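Local structure of enoyl-CoA hydratase carB homologue (Streptomyces cattleya, 5O34) at residues I55-F60 and C92-G97. The protein probably acts as a crotonase-family, CarB-like enzyme in the biosynthesis of the carbapenem antibiotic thienamycin. Residues are numbered along the deposited sequence; the frame is centred on the assembly and turned at random.
Sequences IALAEF and CVVLYG
Ala58 and Val94 meet through the shortest backbone bond, Ala58 N to Val94 O at 2.8 Å, between strands 55-59 and 92-96, two parallel neighbours in the main sheet of this crotonase fold, joined by a beta-alpha-beta crossover through helix 71-86. Their segment axes diverge by just 22°. Ala56 N donates to Cys92 O, while Ala56 O and Ala58 O accept from Val94 N and Tyr96 N; each alanine thus bridges two residues of the partner strand. Just past strand 55-59, Phe60 N makes a weak hydrogen bond of 3.4 Å to Tyr96 O.

On the face of Ala58, covered by helix 71-86, Leu95 can be followed outward. CB heads to that face, and chi1 of -105°, removed from a staggered value, places CG. Neither of them, nor CD1, which runs on extended from CA, comes close to 55-60; CD2 turns toward Ala58 and Phe60 and does the touching. That methyl lies 4.0 Å from Ala58 CB and 3.5 Å from Phe60 CZ, approaching the ring obliquely. Phe103, edge-to-face with Phe60 and touching Leu95, joins this apolar cluster.

The other face, bearing Ile55, Leu57, Val94 and Tyr96, meets helix 229-242 through Ile55, Val94 and Tyr96. Here Ile55 and Val94 run side by side, their CG2 methyls 4.1 Å apart. Leu57 has CG opposite the backbone N (chi1 166°), and its end turns toward 92-96, crossing the Tyr96 side chain at a slant: Leu57 CD1 sits 4.0 Å from Val94 CG1 and 3.5 Å from Tyr96 CB.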
loop_
_atom_site.group_PDB
_atom_site.type_symbol
_atom_site.label_atom_id
_atom_site.label_comp_id
_atom_site.label_asym_id
_atom_site.label_seq_id
_atom_site.Cartn_x
_atom_site.Cartn_y
_atom_site.Cartn_z
ATOM N N ILE A 55 19.088 -18.527 -16.535
ATOM C CA ILE A 55 17.641 -18.713 -16.410
ATOM C C ILE A 55 17.243 -20.166 -16.158
ATOM O O ILE A 55 17.615 -21.053 -16.923
ATOM C CB ILE A 55 16.878 -18.125 -17.636
ATOM C CG1 ILE A 55 17.315 -16.675 -17.942
ATOM C CG2 ILE A 55 15.344 -18.246 -17.481
ATOM C CD1 ILE A 55 17.027 -16.197 -19.394
ATOM N N ALA A 56 16.433 -20.385 -15.117
ATOM C CA ALA A 56 15.870 -21.677 -14.774
ATOM C C ALA A 56 14.358 -21.542 -14.925
ATOM O O ALA A 56 13.744 -20.718 -14.244
ATOM C CB ALA A 56 16.232 -22.047 -13.343
ATOM N N LEU A 57 13.771 -22.288 -15.865
ATOM C CA LEU A 57 12.336 -22.281 -16.109
ATOM C C LEU A 57 11.714 -23.451 -15.369
ATOM O O LEU A 57 11.970 -24.604 -15.708
ATOM C CB LEU A 57 12.017 -22.312 -17.629
ATOM C CG LEU A 57 10.571 -22.634 -18.099
ATOM C CD1 LEU A 57 9.551 -21.657 -17.531
ATOM C CD2 LEU A 57 10.481 -22.588 -19.603
ATOM N N ALA A 58 10.925 -23.143 -14.333
ATOM C CA ALA A 58 10.207 -24.118 -13.522
ATOM C C ALA A 58 8.783 -24.191 -14.067
ATOM O O ALA A 58 8.166 -23.156 -14.320
ATOM C CB ALA A 58 10.204 -23.690 -12.062
ATOM N N GLU A 59 8.283 -25.412 -14.288
ATOM C CA GLU A 59 6.979 -25.662 -14.896
ATOM C C GLU A 59 6.108 -26.546 -14.018
ATOM O O GLU A 59 6.624 -27.418 -13.321
ATOM C CB GLU A 59 7.213 -26.353 -16.240
ATOM C CG GLU A 59 6.251 -25.989 -17.355
ATOM C CD GLU A 59 6.593 -26.644 -18.684
ATOM O OE1 GLU A 59 7.667 -27.284 -18.786
ATOM O OE2 GLU A 59 5.785 -26.508 -19.631
ATOM N N PHE A 60 4.784 -26.347 -14.080
ATOM C CA PHE A 60 3.830 -27.156 -13.322
ATOM C C PHE A 60 3.380 -28.338 -14.175
ATOM O O PHE A 60 2.630 -28.167 -15.141
ATOM C CB PHE A 60 2.650 -26.308 -12.814
ATOM C CG PHE A 60 3.031 -25.229 -11.818
ATOM C CD1 PHE A 60 3.502 -25.563 -10.550
ATOM C CD2 PHE A 60 2.878 -23.883 -12.131
ATOM C CE1 PHE A 60 3.838 -24.569 -9.627
ATOM C CE2 PHE A 60 3.204 -22.889 -11.200
ATOM C CZ PHE A 60 3.678 -23.240 -9.954
ATOM N N CYS A 92 18.184 -15.903 -12.361
ATOM C CA CYS A 92 16.754 -15.605 -12.423
ATOM C C CYS A 92 15.936 -16.876 -12.589
ATOM O O CYS A 92 16.371 -17.804 -13.267
ATOM C CB CYS A 92 16.435 -14.589 -13.518
ATOM S SG CYS A 92 14.834 -13.750 -13.307
ATOM N N VAL A 93 14.739 -16.903 -11.973
ATOM C CA VAL A 93 13.787 -18.024 -12.008
ATOM C C VAL A 93 12.489 -17.577 -12.699
ATOM O O VAL A 93 12.003 -16.478 -12.431
ATOM C CB VAL A 93 13.478 -18.550 -10.579
ATOM C CG1 VAL A 93 12.573 -19.771 -10.611
ATOM C CG2 VAL A 93 14.756 -18.837 -9.790
ATOM N N VAL A 94 11.927 -18.434 -13.578
ATOM C CA VAL A 94 10.665 -18.186 -14.261
ATOM C C VAL A 94 9.711 -19.332 -13.920
ATOM O O VAL A 94 9.971 -20.476 -14.290
ATOM C CB VAL A 94 10.812 -17.982 -15.803
ATOM C CG1 VAL A 94 9.452 -17.766 -16.479
ATOM C CG2 VAL A 94 11.751 -16.826 -16.123
ATOM N N LEU A 95 8.630 -19.020 -13.190
ATOM C CA LEU A 95 7.555 -19.941 -12.840
ATOM C C LEU A 95 6.511 -19.799 -13.932
ATOM O O LEU A 95 6.049 -18.688 -14.210
ATOM C CB LEU A 95 6.944 -19.595 -11.479
ATOM C CG LEU A 95 7.314 -20.487 -10.305
ATOM C CD1 LEU A 95 6.656 -19.982 -9.034
ATOM C CD2 LEU A 95 6.923 -21.949 -10.563
ATOM N N TYR A 96 6.174 -20.914 -14.582
ATOM C CA TYR A 96 5.278 -20.920 -15.728
ATOM C C TYR A 96 4.243 -22.035 -15.634
ATOM O O TYR A 96 4.582 -23.184 -15.333
ATOM C CB TYR A 96 6.153 -21.016 -16.988
ATOM C CG TYR A 96 5.447 -21.065 -18.320
ATOM C CD1 TYR A 96 4.695 -19.986 -18.771
ATOM C CD2 TYR A 96 5.647 -22.129 -19.193
ATOM C CE1 TYR A 96 4.076 -20.009 -20.019
ATOM C CE2 TYR A 96 5.050 -22.157 -20.450
ATOM C CZ TYR A 96 4.265 -21.093 -20.861
ATOM O OH TYR A 96 3.660 -21.122 -22.093
ATOM N N GLY A 97 2.985 -21.659 -15.844
ATOM C CA GLY A 97 1.846 -22.570 -15.780
ATOM C C GLY A 97 1.682 -23.480 -16.983
ATOM O O GLY A 97 1.119 -24.572 -16.858
#